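Local atomic coordinates of cysteine synthase 3 (Entamoeba histolytica, PDB entry 6KR5), a protein that probably makes L-cysteine from O-acetyl-L-serine and sulfide, as a pyridoxal-5'-phosphate-dependent O-acetylserine sulfhydrylase. Residues T166-W177 against T196-K207. Sequence-based numbering, arbitrary orientation.
Sequences TAAHVYTANEIW and TVIGVGENLKKK. With PLP (pyridoxal-5'-phosphate), chain D.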
loop_
_atom_site.group_PDB
_atom_site.type_symbol
_atom_site.label_atom_id
_atom_site.label_comp_id
_atom_site.label_asym_id
_atom_site.label_seq_id
_atom_site.Cartn_x
_atom_site.Cartn_y
_atom_site.Cartn_z
ATOM N N THR B 166 13.277 6.065 17.383
ATOM C CA THR B 166 14.107 7.080 16.742
ATOM C C THR B 166 15.180 6.465 15.852
ATOM O O THR B 166 15.415 6.933 14.730
ATOM C CB THR B 166 14.734 7.936 17.843
ATOM O OG1 THR B 166 13.701 8.301 18.757
ATOM C CG2 THR B 166 15.385 9.188 17.274
ATOM N N ALA B 167 15.832 5.406 16.336
ATOM C CA ALA B 167 16.952 4.800 15.621
ATOM C C ALA B 167 16.542 4.177 14.288
ATOM O O ALA B 167 17.389 4.023 13.402
ATOM C CB ALA B 167 17.618 3.747 16.509
ATOM N N ALA B 168 15.269 3.795 14.128
ATOM C CA ALA B 168 14.822 3.271 12.835
ATOM C C ALA B 168 15.083 4.256 11.712
ATOM O O ALA B 168 15.238 3.861 10.542
ATOM C CB ALA B 168 13.335 2.937 12.885
ATOM N N HIS B 169 15.144 5.538 12.041
ATOM C CA HIS B 169 15.193 6.571 11.027
ATOM C C HIS B 169 16.613 6.907 10.598
ATOM O O HIS B 169 16.807 7.839 9.804
ATOM C CB HIS B 169 14.442 7.782 11.544
ATOM C CG HIS B 169 12.983 7.511 11.683
ATOM N ND1 HIS B 169 12.173 7.297 10.588
ATOM C CD2 HIS B 169 12.200 7.348 12.773
ATOM C CE1 HIS B 169 10.941 7.056 10.999
ATOM N NE2 HIS B 169 10.930 7.082 12.321
ATOM N N VAL B 170 17.603 6.152 11.081
ATOM C CA VAL B 170 18.900 6.170 10.412
ATOM C C VAL B 170 18.710 5.815 8.944
ATOM O O VAL B 170 19.287 6.446 8.051
ATOM C CB VAL B 170 19.884 5.216 11.111
ATOM C CG1 VAL B 170 21.198 5.147 10.342
ATOM C CG2 VAL B 170 20.130 5.672 12.535
ATOM N N TYR B 171 17.838 4.844 8.673
ATOM C CA TYR B 171 17.570 4.446 7.297
ATOM C C TYR B 171 16.778 5.518 6.555
ATOM O O TYR B 171 17.132 5.896 5.435
ATOM C CB TYR B 171 16.828 3.109 7.284
ATOM C CG TYR B 171 17.673 1.931 7.717
ATOM C CD1 TYR B 171 17.776 1.570 9.061
ATOM C CD2 TYR B 171 18.353 1.165 6.773
ATOM C CE1 TYR B 171 18.546 0.485 9.450
ATOM C CE2 TYR B 171 19.124 0.081 7.153
ATOM C CZ TYR B 171 19.215 -0.253 8.489
ATOM O OH TYR B 171 19.981 -1.337 8.856
ATOM N N THR B 172 15.706 6.031 7.168
ATOM C CA THR B 172 14.923 7.085 6.532
ATOM C C THR B 172 15.817 8.245 6.117
ATOM O O THR B 172 15.769 8.711 4.971
ATOM C CB THR B 172 13.822 7.567 7.483
ATOM O OG1 THR B 172 13.209 6.443 8.130
ATOM C CG2 THR B 172 12.758 8.377 6.730
ATOM N N ALA B 173 16.660 8.704 7.044
ATOM C CA ALA B 173 17.553 9.822 6.760
ATOM C C ALA B 173 18.555 9.476 5.670
ATOM O O ALA B 173 18.796 10.287 4.768
ATOM C CB ALA B 173 18.286 10.246 8.030
ATOM N N ASN B 174 19.156 8.284 5.739
ATOM C CA ASN B 174 20.124 7.908 4.714
ATOM C C ASN B 174 19.479 7.864 3.338
ATOM O O ASN B 174 20.087 8.282 2.344
ATOM C CB ASN B 174 20.756 6.553 5.020
ATOM C CG ASN B 174 21.840 6.196 4.019
ATOM O OD1 ASN B 174 22.804 6.947 3.857
ATOM N ND2 ASN B 174 21.679 5.069 3.325
ATOM N N GLU B 175 18.249 7.346 3.261
ATOM C CA GLU B 175 17.532 7.343 1.993
ATOM C C GLU B 175 17.350 8.757 1.457
ATOM O O GLU B 175 17.535 8.997 0.260
ATOM C CB GLU B 175 16.178 6.658 2.160
ATOM C CG GLU B 175 16.295 5.172 2.459
ATOM C CD GLU B 175 15.041 4.594 3.081
ATOM O OE1 GLU B 175 13.940 5.091 2.764
ATOM O OE2 GLU B 175 15.157 3.634 3.868
ATOM N N ILE B 176 16.974 9.705 2.318
ATOM C CA ILE B 176 16.844 11.093 1.868
ATOM C C ILE B 176 18.195 11.637 1.426
ATOM O O ILE B 176 18.305 12.312 0.393
ATOM C CB ILE B 176 16.229 11.966 2.974
ATOM C CG1 ILE B 176 14.785 11.527 3.241
ATOM C CG2 ILE B 176 16.287 13.446 2.570
ATOM C CD1 ILE B 176 14.250 12.019 4.566
ATOM N N TRP B 177 19.241 11.352 2.204
ATOM C CA TRP B 177 20.573 11.835 1.860
ATOM C C TRP B 177 21.005 11.313 0.497
ATOM O O TRP B 177 21.456 12.077 -0.361
ATOM C CB TRP B 177 21.569 11.421 2.937
ATOM C CG TRP B 177 22.915 12.025 2.707
ATOM C CD1 TRP B 177 24.049 11.377 2.310
ATOM C CD2 TRP B 177 23.255 13.408 2.823
ATOM N NE1 TRP B 177 25.089 12.279 2.190
ATOM C CE2 TRP B 177 24.623 13.531 2.504
ATOM C CE3 TRP B 177 22.541 14.556 3.186
ATOM C CZ2 TRP B 177 25.287 14.759 2.534
ATOM C CZ3 TRP B 177 23.198 15.774 3.207
ATOM C CH2 TRP B 177 24.560 15.865 2.884
ATOM N N THR B 196 10.305 10.319 13.995
ATOM C CA THR B 196 10.721 10.724 12.652
ATOM C C THR B 196 11.433 12.067 12.681
ATOM O O THR B 196 12.541 12.201 12.148
ATOM C CB THR B 196 9.531 10.791 11.701
ATOM O OG1 THR B 196 8.926 9.495 11.603
ATOM C CG2 THR B 196 9.999 11.202 10.322
ATOM N N VAL B 197 10.811 13.078 13.295
ATOM C CA VAL B 197 11.385 14.419 13.213
ATOM C C VAL B 197 12.741 14.453 13.911
ATOM O O VAL B 197 13.700 15.045 13.395
ATOM C CB VAL B 197 10.399 15.474 13.760
ATOM C CG1 VAL B 197 10.219 15.394 15.271
ATOM C CG2 VAL B 197 10.841 16.892 13.349
ATOM N N ILE B 198 12.865 13.769 15.050
ATOM C CA ILE B 198 14.125 13.779 15.786
ATOM C C ILE B 198 15.141 12.860 15.120
ATOM O O ILE B 198 16.310 13.223 14.965
ATOM C CB ILE B 198 13.904 13.394 17.261
ATOM C CG1 ILE B 198 12.960 14.386 17.958
ATOM C CG2 ILE B 198 15.249 13.287 18.002
ATOM C CD1 ILE B 198 13.290 15.856 17.696
ATOM N N GLY B 199 14.717 11.659 14.720
ATOM C CA GLY B 199 15.645 10.730 14.095
ATOM C C GLY B 199 16.146 11.216 12.748
ATOM O O GLY B 199 17.350 11.188 12.469
ATOM N N VAL B 200 15.229 11.641 11.876
ATOM C CA VAL B 200 15.669 12.152 10.582
ATOM C C VAL B 200 16.429 13.457 10.766
ATOM O O VAL B 200 17.468 13.678 10.133
ATOM C CB VAL B 200 14.477 12.326 9.624
ATOM C CG1 VAL B 200 14.938 12.960 8.308
ATOM C CG2 VAL B 200 13.821 10.992 9.357
ATOM N N GLY B 201 15.933 14.337 11.640
ATOM C CA GLY B 201 16.593 15.615 11.840
ATOM C C GLY B 201 18.008 15.457 12.366
ATOM O O GLY B 201 18.948 16.066 11.847
ATOM N N GLU B 202 18.185 14.612 13.386
ATOM C CA GLU B 202 19.524 14.420 13.942
ATOM C C GLU B 202 20.468 13.816 12.913
ATOM O O GLU B 202 21.631 14.227 12.806
ATOM C CB GLU B 202 19.464 13.541 15.190
ATOM C CG GLU B 202 18.932 14.252 16.426
ATOM C CD GLU B 202 18.997 13.398 17.676
ATOM O OE1 GLU B 202 18.857 12.160 17.566
ATOM O OE2 GLU B 202 19.177 13.970 18.775
ATOM N N ASN B 203 19.987 12.838 12.140
ATOM C CA ASN B 203 20.884 12.138 11.232
ATOM C C ASN B 203 21.185 12.954 9.982
ATOM O O ASN B 203 22.286 12.840 9.431
ATOM C CB ASN B 203 20.302 10.775 10.864
ATOM C CG ASN B 203 20.509 9.751 11.953
ATOM O OD1 ASN B 203 21.638 9.344 12.228
ATOM N ND2 ASN B 203 19.420 9.325 12.581
ATOM N N LEU B 204 20.245 13.781 9.521
ATOM C CA LEU B 204 20.578 14.689 8.430
ATOM C C LEU B 204 21.538 15.775 8.903
ATOM O O LEU B 204 22.472 16.140 8.181
ATOM C CB LEU B 204 19.314 15.308 7.837
ATOM C CG LEU B 204 18.459 14.365 6.984
ATOM C CD1 LEU B 204 17.233 15.096 6.452
ATOM C CD2 LEU B 204 19.289 13.791 5.844
ATOM N N LYS B 205 21.337 16.295 10.119
ATOM C CA LYS B 205 22.186 17.393 10.573
ATOM C C LYS B 205 23.616 16.931 10.819
ATOM O O LYS B 205 24.550 17.734 10.713
ATOM C CB LYS B 205 21.598 18.039 11.829
ATOM C CG LYS B 205 20.629 19.177 11.526
ATOM C CD LYS B 205 19.919 19.685 12.785
ATOM C CE LYS B 205 19.154 20.963 12.463
ATOM N NZ LYS B 205 18.285 21.423 13.578
ATOM N N LYS B 206 23.816 15.646 11.047
ATOM C CA LYS B 206 25.198 15.142 11.213
ATOM C C LYS B 206 25.907 15.252 9.864
ATOM O O LYS B 206 27.101 15.511 9.842
ATOM C CB LYS B 206 25.192 13.673 11.629
ATOM C CG LYS B 206 25.432 13.427 13.103
ATOM C CD LYS B 206 25.763 11.992 13.433
ATOM C CE LYS B 206 24.543 11.232 13.899
ATOM N NZ LYS B 206 24.079 11.695 15.230
ATOM N N LYS B 207 25.172 15.053 8.781
ATOM C CA LYS B 207 25.774 15.108 7.454
ATOM C C LYS B 207 25.833 16.521 6.892
ATOM O O LYS B 207 26.737 16.836 6.108
ATOM C CB LYS B 207 25.008 14.186 6.496
ATOM C CG LYS B 207 25.342 12.702 6.720
ATOM C CD LYS B 207 24.338 11.752 6.082
ATOM C CE LYS B 207 24.700 10.291 6.382
ATOM N NZ LYS B 207 23.843 9.319 5.626
HETATM N N1 PLP D . 1.165 10.106 10.831
HETATM C C2 PLP D . 0.857 8.779 10.951
HETATM C C2A PLP D . -0.274 8.235 10.136
HETATM C C3 PLP D . 1.590 7.975 11.806
HETATM O O3 PLP D . 1.261 6.653 11.913
HETATM C C4 PLP D . 2.639 8.515 12.538
HETATM C C4A PLP D . 3.375 7.699 13.539
HETATM O O4A PLP D . 3.051 6.522 13.739
HETATM C C5 PLP D . 2.946 9.868 12.403
HETATM C C6 PLP D . 2.198 10.649 11.553
HETATM C C5A PLP D . 4.043 10.535 13.203
HETATM O O4P PLP D . 5.308 9.949 13.069
HETATM P P PLP D . 6.238 9.948 14.373
HETATM O O1P PLP D . 6.274 11.364 14.919
HETATM O O2P PLP D . 5.609 9.020 15.372
HETATM O O3P PLP D . 7.580 9.484 13.935
#
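The imidazole of His169 lies with one face over the backbone of Thr196, whose CA stands 3.8 Å from the ring centroid in a CH-pi contact, 17° off the ring normal. A bond of 2.8 Å between His169 ND1 and Thr172 OG1 helps hold the ring in its rotation, while His169 NE2 comes to 3.2 Å from Thr196 OG1. Thr196 itself grips the cofactor phosphate twice: N and OG1 both donate to PLP O3P, OG1 at 2.7 Å, so the histidine is a second-shell neighbour of the phosphate site. The methyl of Thr166, CG2, held anti to the backbone N, reaches 3.5 Å from Gly199 CA, where Gly199 has no side chain to hold the two backbones apart. Helices 169-177 and 196-207 cross at -52° with axes 8.1 Å apart, in the fold-type II architecture of this PLP-dependent family; strand 186-190 of the larger, mixed sheet runs between them in sequence and packs against Ile176 and Val200. Val200 is a knob among His169, Thr172, Ala173 and Ile176, its CG2 directed at Thr172 and its CG1 at Ile176 CD1. Ala173 CB presses on Asn203 CB. The Asn203 amide folds back along its own helix, ND2 donating to Gly199 O from the opposite face to Asn203 N, and Val170 CG2 rests against it. At the far end the extended Lys207 chain runs across the Trp177 indole, Lys207 CD 3.7 Å from the centroid of the five-membered ring and 9° off its normal, which carries Lys207 NZ to 3.1 Å from Asn174 OD1.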